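Local coordinates for alpha-glucosidase (PDB 5HQA), which hydrolyses alpha-glucosidic bonds as a chloride-activated member of glycoside hydrolase family 97, and binds a calcium ion and the inhibitor acarbose, at residues A[572-575]-A[580-583]; A[552-557]-A[584-589]; A[38-41]-A[47-50]; A[100-105]-A[226-231]; A[146-151]-A[407-412]. All coordinates share one frame; numbering follows the deposited sequence.

Interaction 1. Residues A[572-575]-A[580-583]; sequences RKER and YTGN
Arg575 and Gly582 bring the two backbones closest, their CA atoms 4.8 Å apart where the chain leaves one strand and returns toward the next. Just beside this point a CA-H...O contact joins Gly582 CA to Glu574 O at 3.4 Å. Gly582 has a positive phi, and a CB on it would jam against the carbonyl oxygen of Thr581, which explains the glycine. The side chain carrying the contact is that of Glu574. With chi1 at 69°, its CG sits between the backbone N and the carbonyl carbon, and the extended remainder reaches across to the returning loop. There Glu574 OE2 accepts a bond from Gly582 N at 3.1 Å, a weak one because the N-H...O angle is only 131°. Water 1 donates to Glu574 OE2 at 2.8 Å and accepts from Thr581 N at 3.0 Å. Asp584 N, just past the loop segment, is a further donor to OE2. The other oxygen, Glu574 OE1, lies 3.5 Å from Tyr580 CD1, with carboxylate and ring planes 64° apart. Within the loop, Asn583 N donates to Thr581 OG1 at 3.2 Å, across the bend. Lys573 runs alongside with its chain extended; Lys573 CE is 3.4 Å from Gly582 O, while NZ goes on to a salt bridge with Asp606. The arrangement is that of a beta hairpin joining the antiparallel strands 567-574 and 585-591 in the C-terminal beta domain, its loop bent by an ST turn at Thr581 and tied back by a strand-end carboxylate.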
# COMPACT_ATOMS: atom_id res chain seq x y z
N ARG A 572 -5.74 12.28 12.61
CA ARG A 572 -6.12 12.73 11.27
C ARG A 572 -7.36 13.62 11.35
O ARG A 572 -8.26 13.37 12.15
CB ARG A 572 -6.41 11.55 10.32
CG ARG A 572 -5.33 10.48 10.27
CD ARG A 572 -5.69 9.43 9.24
NE ARG A 572 -4.90 8.20 9.36
CZ ARG A 572 -3.89 7.87 8.56
NH1 ARG A 572 -3.52 8.68 7.57
NH2 ARG A 572 -3.25 6.71 8.73
N LYS A 573 -7.39 14.65 10.52
CA LYS A 573 -8.51 15.58 10.47
C LYS A 573 -9.34 15.28 9.23
O LYS A 573 -8.80 15.20 8.12
CB LYS A 573 -8.02 17.03 10.44
CG LYS A 573 -9.13 18.03 10.77
CD LYS A 573 -8.63 19.48 10.68
CE LYS A 573 -9.73 20.45 11.12
NZ LYS A 573 -9.30 21.87 11.04
N GLU A 574 -10.65 15.14 9.41
CA GLU A 574 -11.50 14.71 8.31
C GLU A 574 -11.54 15.76 7.21
O GLU A 574 -11.50 16.96 7.48
CB GLU A 574 -12.92 14.43 8.81
CG GLU A 574 -13.64 15.67 9.23
CD GLU A 574 -14.95 15.37 9.91
OE1 GLU A 574 -15.25 14.17 10.13
OE2 GLU A 574 -15.68 16.33 10.24
N ARG A 575 -11.60 15.30 5.97
CA ARG A 575 -11.80 16.21 4.86
C ARG A 575 -13.27 16.58 4.75
O ARG A 575 -14.15 15.74 4.94
CB ARG A 575 -11.33 15.57 3.55
CG ARG A 575 -11.56 16.46 2.33
CD ARG A 575 -10.29 16.59 1.55
NE ARG A 575 -10.44 17.32 0.29
CZ ARG A 575 -9.68 17.09 -0.77
NH1 ARG A 575 -8.75 16.16 -0.71
NH2 ARG A 575 -9.85 17.79 -1.88
N TYR A 580 -19.40 14.84 6.17
CA TYR A 580 -18.34 15.28 7.07
C TYR A 580 -18.11 16.78 6.93
O TYR A 580 -17.87 17.28 5.83
CB TYR A 580 -17.06 14.50 6.77
CG TYR A 580 -17.30 13.01 6.84
CD1 TYR A 580 -17.42 12.37 8.08
CD2 TYR A 580 -17.46 12.24 5.69
CE1 TYR A 580 -17.66 11.02 8.17
CE2 TYR A 580 -17.69 10.89 5.77
CZ TYR A 580 -17.80 10.28 7.02
OH TYR A 580 -18.04 8.93 7.13
N THR A 581 -18.19 17.49 8.06
CA THR A 581 -18.05 18.94 8.04
C THR A 581 -16.62 19.38 7.79
O THR A 581 -16.39 20.53 7.39
CB THR A 581 -18.52 19.54 9.36
OG1 THR A 581 -17.68 19.05 10.42
CG2 THR A 581 -19.95 19.15 9.63
N GLY A 582 -15.65 18.52 8.05
CA GLY A 582 -14.26 18.92 8.03
C GLY A 582 -13.73 19.41 9.36
O GLY A 582 -12.55 19.80 9.43
N ASN A 583 -14.54 19.40 10.41
CA ASN A 583 -14.10 19.94 11.69
C ASN A 583 -13.63 18.88 12.69
O ASN A 583 -12.93 19.24 13.64
CB ASN A 583 -15.22 20.75 12.34
CG ASN A 583 -15.63 21.93 11.50
OD1 ASN A 583 -16.82 22.18 11.32
ND2 ASN A 583 -14.65 22.64 10.96
O HOH W 1 -18.39 16.02 10.62

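Interaction 2. Residues A[552-557]-A[584-589]; sequences TDWQQS and DWYLGA
Gln556 OE1, two residues beyond the Trp554 that packs on Tyr586, is gripped by two donors: Ser557 N at 2.9 Å from OE1, with an N-H...O angle of 154°, and the side-chain NE of Arg73. The Ser557 N-H comes in 17° off the carbonyl plane, and the pair of bonds holds the amide beside its own backbone. Gln555 and Gln556 together face Lys573, a classic beta bulge at the edge of the antiparallel sheet of the C-terminal domain, and the chain turns a corner there. Strand 567-574 runs between the two segments, so it is large aromatic side chains that bridge the gap. The rim of the Trp554 indole is directed at the Tyr586 ring in an offset edge-to-face pair, with centroids 5.8 Å apart and planes at 68°. CG of Trp554 lies anti to the carbonyl carbon, and the six-membered part of the indole thereby swings out over the middle strand. Arg572 of that strand has a cation-pi contact with the same indole and reaches Ser557 OG through NH1. With an alanine in place of Trp554, Tyr586 would probably lose the cover along its CB and CD1 flank, and Arg572 would be left without this aromatic partner. Tyr586 also touches Pro551 and, on strand 653-660, Arg657. The closest approach is Trp554 CZ3 to Tyr586 CD1 at 3.8 Å, and the neighbouring indole atom Trp554 CH2 lies 4.0 Å from Tyr586 CB.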
# COMPACT_ATOMS: atom_id res chain seq x y z
N THR A 552 -13.04 8.24 5.82
CA THR A 552 -11.94 7.57 5.13
C THR A 552 -11.14 8.55 4.27
O THR A 552 -10.31 8.12 3.46
CB THR A 552 -12.44 6.41 4.25
OG1 THR A 552 -13.14 6.94 3.12
CG2 THR A 552 -13.38 5.49 5.03
N ASP A 553 -11.38 9.84 4.42
CA ASP A 553 -10.77 10.85 3.58
C ASP A 553 -10.39 12.01 4.48
O ASP A 553 -11.22 12.47 5.28
CB ASP A 553 -11.74 11.29 2.47
CG ASP A 553 -11.06 12.10 1.39
OD1 ASP A 553 -11.76 12.94 0.78
OD2 ASP A 553 -9.85 11.91 1.14
N TRP A 554 -9.15 12.47 4.39
CA TRP A 554 -8.58 13.29 5.44
C TRP A 554 -7.96 14.54 4.85
O TRP A 554 -7.28 14.48 3.82
CB TRP A 554 -7.50 12.50 6.20
CG TRP A 554 -7.97 11.14 6.65
CD1 TRP A 554 -7.73 9.94 6.04
CD2 TRP A 554 -8.76 10.86 7.81
NE1 TRP A 554 -8.32 8.92 6.75
CE2 TRP A 554 -8.97 9.46 7.84
CE3 TRP A 554 -9.33 11.65 8.81
CZ2 TRP A 554 -9.70 8.83 8.85
CZ3 TRP A 554 -10.06 11.02 9.82
CH2 TRP A 554 -10.24 9.63 9.83
N GLN A 555 -8.19 15.69 5.49
CA GLN A 555 -7.47 16.87 5.03
C GLN A 555 -6.07 16.96 5.62
O GLN A 555 -5.21 17.62 5.03
CB GLN A 555 -8.25 18.15 5.33
CG GLN A 555 -8.76 18.32 6.73
CD GLN A 555 -9.36 19.70 6.93
OE1 GLN A 555 -8.73 20.70 6.58
NE2 GLN A 555 -10.58 19.76 7.45
N GLN A 556 -5.82 16.29 6.75
CA GLN A 556 -4.47 16.23 7.31
C GLN A 556 -4.30 14.94 8.09
O GLN A 556 -5.26 14.39 8.63
CB GLN A 556 -4.16 17.45 8.20
CG GLN A 556 -2.68 17.59 8.60
CD GLN A 556 -1.71 17.51 7.41
OE1 GLN A 556 -1.28 16.42 7.01
NE2 GLN A 556 -1.38 18.67 6.84
N SER A 557 -3.06 14.43 8.11
CA SER A 557 -2.70 13.24 8.88
C SER A 557 -1.36 13.50 9.55
O SER A 557 -0.49 14.17 8.97
CB SER A 557 -2.59 11.99 8.00
OG SER A 557 -3.84 11.60 7.46
N ASP A 584 -13.99 17.61 12.51
CA ASP A 584 -13.63 16.59 13.49
C ASP A 584 -12.23 16.04 13.25
O ASP A 584 -11.79 15.87 12.10
CB ASP A 584 -14.63 15.43 13.46
CG ASP A 584 -15.97 15.81 14.03
OD1 ASP A 584 -16.83 14.90 14.12
OD2 ASP A 584 -16.17 17.00 14.39
N TRP A 585 -11.54 15.74 14.35
CA TRP A 585 -10.29 14.98 14.35
C TRP A 585 -10.56 13.57 14.83
O TRP A 585 -11.52 13.30 15.55
CB TRP A 585 -9.25 15.63 15.26
CG TRP A 585 -8.57 16.84 14.69
CD1 TRP A 585 -9.00 18.13 14.75
CD2 TRP A 585 -7.30 16.86 14.03
NE1 TRP A 585 -8.09 18.96 14.14
CE2 TRP A 585 -7.04 18.21 13.69
CE3 TRP A 585 -6.37 15.87 13.67
CZ2 TRP A 585 -5.88 18.59 13.02
CZ3 TRP A 585 -5.22 16.26 13.00
CH2 TRP A 585 -4.99 17.61 12.68
N TYR A 586 -9.68 12.65 14.42
CA TYR A 586 -9.75 11.26 14.84
C TYR A 586 -8.37 10.80 15.25
O TYR A 586 -7.36 11.28 14.73
CB TYR A 586 -10.29 10.38 13.71
CG TYR A 586 -11.78 10.52 13.53
CD1 TYR A 586 -12.32 11.63 12.87
CD2 TYR A 586 -12.65 9.56 14.03
CE1 TYR A 586 -13.69 11.77 12.72
CE2 TYR A 586 -14.01 9.68 13.87
CZ TYR A 586 -14.53 10.79 13.22
OH TYR A 586 -15.88 10.90 13.07
N LEU A 587 -8.32 9.86 16.19
CA LEU A 587 -7.05 9.29 16.61
C LEU A 587 -7.16 7.77 16.64
O LEU A 587 -8.20 7.22 17.05
CB LEU A 587 -6.62 9.83 17.99
CG LEU A 587 -5.31 9.29 18.58
CD1 LEU A 587 -4.62 10.36 19.41
CD2 LEU A 587 -5.56 8.03 19.42
N GLY A 588 -6.10 7.09 16.23
CA GLY A 588 -6.02 5.66 16.42
C GLY A 588 -4.64 5.30 16.93
O GLY A 588 -3.64 5.88 16.49
N ALA A 589 -4.57 4.37 17.88
CA ALA A 589 -3.29 3.88 18.38
C ALA A 589 -3.37 2.36 18.52
O ALA A 589 -4.42 1.84 18.90
CB ALA A 589 -2.93 4.52 19.72

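Interaction 3. Residues A[38-41]-A[47-50]; sequences LGFE and PFSN
The rings of Phe40 and Phe48 touch only lightly, CD2 of Phe40 to CD2 of Phe48 at 4.3 Å, and each also meets other aromatic rings. Phe40 forms an edge-to-face pair with Phe224 and meets the ring of Tyr112, while Phe48 meets that of Phe52. The first torsion of Phe48, -77°, sets CG anti to the carbonyl carbon and turns the ring from the bridge toward Val114 of strand 107-114, which Phe40 touches as well. Both side chains are buried, so the two segments share a hydrophobic layer. Between the backbones, Phe40 and Phe48 form a single antiparallel bridge of the hydrogen-bonded type. Phe40 N donates to Phe48 O at 2.9 Å and 160°; in return Phe48 N donates to Phe40 O, also at 2.9 Å but more bent, at 139°. Gly39 comes so near that its CA is 3.1 Å from Phe48 O. A CB there would stand 2.2 Å from that oxygen, a clash, which accounts for the bare residue. Farther from the loop, water 2 lies 3.0 Å from Leu38 O and 2.8 Å from Ser49 O, a possible donor to either. At the other end the contact thins to Glu41 CG against Pro47 CB, 4.3 Å apart. The bridge closes the short loop that follows strand 30-42, just before the chain crosses to strand 53-67 in a different antiparallel sheet. Such a sheet-to-sheet connection over a shared aromatic core is in keeping with the beta-sandwich of galactose-mutarotase-like domains, to whose clan this N-terminal region belongs.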
# COMPACT_ATOMS: atom_id res chain seq x y z
N LEU A 38 26.20 2.94 -9.79
CA LEU A 38 25.14 3.28 -10.73
C LEU A 38 25.47 2.67 -12.09
O LEU A 38 26.65 2.59 -12.46
CB LEU A 38 25.02 4.81 -10.89
CG LEU A 38 24.75 5.57 -9.60
CD1 LEU A 38 24.99 7.06 -9.80
CD2 LEU A 38 23.33 5.32 -9.12
N GLY A 39 24.45 2.25 -12.83
CA GLY A 39 24.67 1.79 -14.19
C GLY A 39 23.73 0.67 -14.60
O GLY A 39 22.77 0.35 -13.91
N PHE A 40 24.04 0.08 -15.77
CA PHE A 40 23.23 -0.96 -16.40
C PHE A 40 24.11 -1.99 -17.10
O PHE A 40 25.17 -1.66 -17.64
CB PHE A 40 22.28 -0.42 -17.48
CG PHE A 40 21.29 0.59 -16.99
CD1 PHE A 40 20.12 0.19 -16.36
CD2 PHE A 40 21.51 1.94 -17.19
CE1 PHE A 40 19.19 1.13 -15.92
CE2 PHE A 40 20.59 2.89 -16.74
CZ PHE A 40 19.43 2.48 -16.11
N GLU A 41 23.62 -3.23 -17.13
CA GLU A 41 24.05 -4.24 -18.09
C GLU A 41 22.86 -4.64 -18.95
O GLU A 41 21.71 -4.65 -18.49
CB GLU A 41 24.63 -5.48 -17.38
CG GLU A 41 25.90 -5.16 -16.63
CD GLU A 41 26.52 -6.37 -15.95
OE1 GLU A 41 25.97 -7.48 -16.07
OE2 GLU A 41 27.57 -6.19 -15.29
N PRO A 47 27.78 -2.48 -21.84
CA PRO A 47 27.29 -2.01 -20.54
C PRO A 47 27.50 -0.52 -20.31
O PRO A 47 28.39 0.11 -20.88
CB PRO A 47 28.12 -2.83 -19.54
CG PRO A 47 29.36 -3.18 -20.27
CD PRO A 47 28.93 -3.39 -21.70
N PHE A 48 26.64 0.05 -19.47
CA PHE A 48 26.84 1.39 -18.91
C PHE A 48 27.38 1.18 -17.50
O PHE A 48 26.64 1.15 -16.52
CB PHE A 48 25.55 2.20 -18.89
CG PHE A 48 25.13 2.75 -20.23
CD1 PHE A 48 25.85 2.46 -21.37
CD2 PHE A 48 24.02 3.57 -20.33
CE1 PHE A 48 25.46 2.98 -22.61
CE2 PHE A 48 23.63 4.09 -21.55
CZ PHE A 48 24.35 3.79 -22.70
N SER A 49 28.70 1.01 -17.40
CA SER A 49 29.29 0.71 -16.11
C SER A 49 30.52 1.57 -15.86
O SER A 49 30.40 2.74 -15.49
CB SER A 49 29.63 -0.79 -16.00
OG SER A 49 30.50 -1.21 -17.04
N ASN A 50 31.71 1.02 -16.07
CA ASN A 50 32.92 1.77 -15.74
C ASN A 50 33.26 2.78 -16.84
O ASN A 50 32.74 2.74 -17.95
CB ASN A 50 34.08 0.81 -15.50
CG ASN A 50 34.16 -0.27 -16.54
OD1 ASN A 50 33.67 -1.38 -16.33
ND2 ASN A 50 34.74 0.06 -17.68
O HOH W 2 27.72 3.52 -15.08

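Interaction 4. Residues A[100-105]-A[226-231]; sequences RFKAFD and TPWRTI. With FMT (formic acid), chain I.
Arg100 and Trp228 have CA atoms 9.1 Å apart, and Lys102 and Thr230 9.5 Å, the spacing of strands one place removed in a sheet and running the same way. The gap is spanned by the indole of Trp228, whose CH2 corner fits between two long side chains. Trp228 CH2 lies 3.7 Å from Arg100 CD, and Lys102 CE is equally near it. The neighbouring Trp228 CZ3 approaches Arg100 O at 3.6 Å. Arg100 starts with CG opposite its backbone N (chi1 -176°) and bends at chi3, laying its methylenes by the indole while the guanidinium turns off, its plane 66° from the ring. That group makes salt bridges through NE to Glu113 and through NH1 to Glu82. A formate, probably from the crystallisation liquor, accepts from Arg100 NH2 at O1, 3.3 Å away, and more weakly from NH1 at O2. A serine in place of Arg100 would probably deprive Glu113 and Glu82 of this salt-bridge partner and uncover one flank of the indole corner. Trp228 rests on Arg111 of the intervening strand 107-114 and on Ala187 of strand 181-187, while Arg100 and Lys102 also touch strand 75-89.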
# COMPACT_ATOMS: atom_id res chain seq x y z
N ARG A 100 19.02 12.02 -12.34
CA ARG A 100 18.37 13.17 -11.73
C ARG A 100 18.14 12.83 -10.26
O ARG A 100 17.54 11.80 -9.96
CB ARG A 100 17.05 13.48 -12.43
CG ARG A 100 16.33 14.74 -11.92
CD ARG A 100 15.03 14.99 -12.69
NE ARG A 100 15.28 15.07 -14.13
CZ ARG A 100 15.58 16.18 -14.80
NH1 ARG A 100 15.64 17.36 -14.18
NH2 ARG A 100 15.81 16.11 -16.10
N PHE A 101 18.64 13.68 -9.37
CA PHE A 101 18.47 13.53 -7.92
C PHE A 101 17.57 14.64 -7.40
O PHE A 101 17.77 15.81 -7.73
CB PHE A 101 19.80 13.60 -7.18
CG PHE A 101 20.73 12.47 -7.50
CD1 PHE A 101 20.86 11.39 -6.63
CD2 PHE A 101 21.49 12.50 -8.66
CE1 PHE A 101 21.73 10.35 -6.92
CE2 PHE A 101 22.36 11.46 -8.94
CZ PHE A 101 22.47 10.38 -8.08
N LYS A 102 16.60 14.28 -6.56
CA LYS A 102 15.77 15.24 -5.85
C LYS A 102 15.98 15.03 -4.36
O LYS A 102 15.78 13.92 -3.86
CB LYS A 102 14.30 15.09 -6.22
CG LYS A 102 13.98 15.47 -7.66
CD LYS A 102 12.49 15.34 -7.95
CE LYS A 102 12.13 15.92 -9.31
NZ LYS A 102 10.64 15.98 -9.47
N ALA A 103 16.39 16.08 -3.65
CA ALA A 103 16.70 15.99 -2.23
C ALA A 103 15.63 16.77 -1.46
O ALA A 103 15.53 17.99 -1.60
CB ALA A 103 18.09 16.54 -1.94
N PHE A 104 14.84 16.05 -0.67
CA PHE A 104 13.84 16.60 0.23
C PHE A 104 14.36 16.56 1.66
O PHE A 104 15.30 15.82 1.97
CB PHE A 104 12.53 15.80 0.17
CG PHE A 104 11.94 15.65 -1.20
CD1 PHE A 104 10.84 16.42 -1.58
CD2 PHE A 104 12.46 14.73 -2.10
CE1 PHE A 104 10.28 16.28 -2.83
CE2 PHE A 104 11.90 14.58 -3.35
CZ PHE A 104 10.81 15.36 -3.72
N ASP A 105 13.72 17.34 2.54
CA ASP A 105 14.08 17.23 3.95
C ASP A 105 13.82 15.83 4.51
O ASP A 105 14.47 15.44 5.49
CB ASP A 105 13.33 18.26 4.78
CG ASP A 105 13.82 19.67 4.53
OD1 ASP A 105 14.91 19.83 3.94
OD2 ASP A 105 13.11 20.62 4.93
N THR A 226 14.30 5.27 -15.88
CA THR A 226 13.87 4.32 -14.86
C THR A 226 12.81 4.95 -13.98
O THR A 226 12.62 6.17 -13.98
CB THR A 226 15.06 3.89 -14.00
OG1 THR A 226 15.50 5.01 -13.22
CG2 THR A 226 16.21 3.34 -14.85
N PRO A 227 12.10 4.14 -13.19
CA PRO A 227 11.34 4.71 -12.07
C PRO A 227 12.30 5.38 -11.10
O PRO A 227 13.52 5.23 -11.17
CB PRO A 227 10.66 3.49 -11.43
CG PRO A 227 10.69 2.41 -12.51
CD PRO A 227 11.96 2.68 -13.28
N TRP A 228 11.73 6.15 -10.17
CA TRP A 228 12.53 6.74 -9.11
C TRP A 228 12.93 5.68 -8.09
O TRP A 228 12.13 4.81 -7.74
CB TRP A 228 11.74 7.85 -8.42
CG TRP A 228 11.45 9.00 -9.33
CD1 TRP A 228 10.37 9.15 -10.14
CD2 TRP A 228 12.27 10.16 -9.52
NE1 TRP A 228 10.46 10.34 -10.84
CE2 TRP A 228 11.62 10.98 -10.47
CE3 TRP A 228 13.49 10.58 -8.98
CZ2 TRP A 228 12.15 12.20 -10.89
CZ3 TRP A 228 14.03 11.80 -9.41
CH2 TRP A 228 13.36 12.60 -10.35
N ARG A 229 14.17 5.74 -7.62
CA ARG A 229 14.61 4.99 -6.45
C ARG A 229 14.56 5.94 -5.27
O ARG A 229 15.05 7.07 -5.37
CB ARG A 229 16.04 4.46 -6.65
CG ARG A 229 16.17 3.27 -7.59
CD ARG A 229 15.97 3.63 -9.07
NE ARG A 229 15.86 2.41 -9.88
CZ ARG A 229 14.75 1.68 -9.97
NH1 ARG A 229 13.64 2.05 -9.32
NH2 ARG A 229 14.74 0.58 -10.72
N THR A 230 13.94 5.52 -4.16
CA THR A 230 13.71 6.44 -3.05
C THR A 230 14.41 5.96 -1.79
O THR A 230 14.42 4.76 -1.49
CB THR A 230 12.20 6.65 -2.76
OG1 THR A 230 11.60 5.42 -2.33
CG2 THR A 230 11.48 7.14 -3.99
N ILE A 231 14.99 6.91 -1.06
CA ILE A 231 15.65 6.65 0.21
C ILE A 231 15.09 7.65 1.21
O ILE A 231 15.49 8.82 1.22
CB ILE A 231 17.18 6.77 0.12
CG1 ILE A 231 17.71 5.89 -1.02
CG2 ILE A 231 17.80 6.39 1.45
CD1 ILE A 231 19.19 6.13 -1.35
C FMT I . 17.46 19.62 -16.36
O1 FMT I . 17.87 18.57 -16.85
O2 FMT I . 16.27 19.97 -16.38

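Interaction 5. Residues A[146-151]-A[407-412]; sequences PARGWN and HEWHDG
His407 and Glu408 end the strand that delivers Trp409 to Arg148, at a junction between the TIM-barrel catalytic domain, which carries 407-412, and the N-terminal beta-sandwich, which carries 146-151. Glu408 is itself held by two partners, OE2 in a salt bridge to Arg398 and OE1 accepting from Ser213 N. Trp409 makes the direct contact. Over one face of its six-membered ring stands Arg148 CD, 3.9 Å from the ring centroid and 15° off the normal, a CH-pi contact. The guanidinium is farther off: Arg148 CZ is 5.9 Å from that centroid, at most a weak cation-pi attraction. A bend at chi2 of Arg148 (-85°) brings CD down on the ring, and the backbone joins in, Arg148 O lying 3.6 Å from Trp409 CH2 and Arg148 CA 3.7 Å from Trp409 CZ3. His410 is buried, its NE2 bonded to Tyr389 O. Asp411 adds a bridged polar link: Asp411 OD2 accepts from water 3 at 2.8 Å, and that water accepts from Arg148 NE at 3.0 Å, in the plane of the guanidinium. Thr210 OG1 bonds to both Asp411 OD2 and Arg148 NH2, and Asp208 pairs with Arg148 NH1, so the arginine is steered by several partners. Three residues on from Arg148, Asn151 belongs to the glycan pocket, so the loop that meets Trp409 also reaches that pocket. Gly412 is the N-cap of helix 413-428 and completes a type I turn begun at Trp409, Gly412 N making a weak 3.5 Å bond to Trp409 O.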
# COMPACT_ATOMS: atom_id res chain seq x y z
N PRO A 146 10.69 -11.34 2.85
CA PRO A 146 11.52 -11.87 1.77
C PRO A 146 10.88 -11.60 0.42
O PRO A 146 9.66 -11.57 0.28
CB PRO A 146 11.57 -13.37 2.07
CG PRO A 146 10.21 -13.62 2.73
CD PRO A 146 10.00 -12.41 3.60
N ALA A 147 11.73 -11.44 -0.58
CA ALA A 147 11.28 -11.28 -1.96
C ALA A 147 11.45 -12.59 -2.72
O ALA A 147 12.24 -13.46 -2.33
CB ALA A 147 12.06 -10.17 -2.67
N ARG A 148 10.70 -12.71 -3.82
CA ARG A 148 10.73 -13.85 -4.73
C ARG A 148 10.23 -15.13 -4.08
O ARG A 148 10.55 -16.23 -4.54
CB ARG A 148 12.14 -14.06 -5.32
CG ARG A 148 12.71 -12.82 -6.03
CD ARG A 148 12.25 -12.70 -7.50
NE ARG A 148 12.43 -11.32 -7.95
CZ ARG A 148 13.61 -10.79 -8.28
NH1 ARG A 148 14.71 -11.53 -8.24
NH2 ARG A 148 13.68 -9.51 -8.64
N GLY A 149 9.45 -15.01 -3.00
CA GLY A 149 8.93 -16.18 -2.33
C GLY A 149 7.61 -16.61 -2.91
O GLY A 149 6.99 -15.90 -3.70
N TRP A 150 7.17 -17.80 -2.51
CA TRP A 150 5.95 -18.35 -3.10
C TRP A 150 4.72 -17.54 -2.73
O TRP A 150 3.72 -17.58 -3.47
CB TRP A 150 5.76 -19.81 -2.68
CG TRP A 150 5.33 -19.97 -1.26
CD1 TRP A 150 6.14 -20.02 -0.16
CD2 TRP A 150 3.99 -20.09 -0.78
NE1 TRP A 150 5.38 -20.17 0.98
CE2 TRP A 150 4.06 -20.21 0.63
CE3 TRP A 150 2.74 -20.11 -1.39
CZ2 TRP A 150 2.93 -20.35 1.42
CZ3 TRP A 150 1.61 -20.25 -0.60
CH2 TRP A 150 1.71 -20.36 0.79
N ASN A 151 4.76 -16.77 -1.63
CA ASN A 151 3.58 -16.02 -1.21
C ASN A 151 3.68 -14.52 -1.47
O ASN A 151 2.95 -13.75 -0.85
CB ASN A 151 3.26 -16.26 0.27
CG ASN A 151 1.77 -16.44 0.51
OD1 ASN A 151 1.07 -16.99 -0.34
ND2 ASN A 151 1.27 -15.95 1.64
N HIS A 407 4.78 -18.47 -17.70
CA HIS A 407 4.64 -18.06 -16.31
C HIS A 407 5.45 -16.79 -16.06
O HIS A 407 6.61 -16.70 -16.47
CB HIS A 407 5.10 -19.16 -15.36
CG HIS A 407 4.07 -20.23 -15.17
ND1 HIS A 407 4.39 -21.58 -15.17
CD2 HIS A 407 2.73 -20.16 -14.98
CE1 HIS A 407 3.29 -22.28 -14.98
NE2 HIS A 407 2.27 -21.45 -14.86
N GLU A 408 4.83 -15.83 -15.39
CA GLU A 408 5.46 -14.54 -15.11
C GLU A 408 5.32 -14.22 -13.63
O GLU A 408 4.51 -14.82 -12.91
CB GLU A 408 4.84 -13.42 -15.95
CG GLU A 408 4.80 -13.70 -17.45
CD GLU A 408 6.18 -13.66 -18.13
OE1 GLU A 408 7.18 -13.27 -17.48
OE2 GLU A 408 6.25 -14.00 -19.34
N TRP A 409 6.10 -13.24 -13.18
CA TRP A 409 6.01 -12.70 -11.84
C TRP A 409 4.96 -11.60 -11.77
O TRP A 409 4.75 -10.86 -12.73
CB TRP A 409 7.36 -12.11 -11.42
CG TRP A 409 8.42 -13.14 -11.20
CD1 TRP A 409 9.32 -13.60 -12.11
CD2 TRP A 409 8.69 -13.84 -9.97
NE1 TRP A 409 10.13 -14.56 -11.54
CE2 TRP A 409 9.77 -14.72 -10.22
CE3 TRP A 409 8.13 -13.81 -8.68
CZ2 TRP A 409 10.30 -15.56 -9.23
CZ3 TRP A 409 8.65 -14.66 -7.70
CH2 TRP A 409 9.72 -15.52 -7.99
N HIS A 410 4.32 -11.48 -10.59
CA HIS A 410 3.39 -10.38 -10.36
C HIS A 410 4.07 -9.03 -10.48
O HIS A 410 3.39 -8.03 -10.73
CB HIS A 410 2.76 -10.46 -8.97
CG HIS A 410 1.78 -11.58 -8.81
ND1 HIS A 410 2.16 -12.91 -8.74
CD2 HIS A 410 0.43 -11.57 -8.66
CE1 HIS A 410 1.09 -13.66 -8.58
NE2 HIS A 410 0.03 -12.88 -8.53
N ASP A 411 5.39 -8.95 -10.28
CA ASP A 411 6.06 -7.66 -10.22
C ASP A 411 7.10 -7.48 -11.33
O ASP A 411 7.97 -6.60 -11.24
CB ASP A 411 6.68 -7.43 -8.83
CG ASP A 411 7.63 -8.54 -8.38
OD1 ASP A 411 7.36 -9.74 -8.62
OD2 ASP A 411 8.66 -8.20 -7.74
N GLY A 412 7.01 -8.27 -12.41
CA GLY A 412 7.82 -7.99 -13.58
C GLY A 412 7.21 -6.89 -14.46
O GLY A 412 6.10 -6.42 -14.24
O HOH W 3 9.68 -10.68 -7.08

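Interactions 1 and 2 lie in one sheet, their centres about 7 Å apart, and meet at strand 567-574: Lys573 O is 2.7 Å from Gln555 N, a probable hydrogen bond, and Arg572 O is 2.8 Å from Tyr586 N. Interactions 3 and 4 belong to the N-terminal domain and touch where Phe40 CZ packs 3.6 Å from Thr226 CG2. Interaction 5 joins that domain to the barrel, about 9 Å from interaction 4 by nearest atoms. It is the contact tied to the pocket: Asn151 touches the acarbose unit AC1, although the Trp409 side chain stays about 13 Å from it. Interactions 1 and 3 are about 50 Å apart between centres.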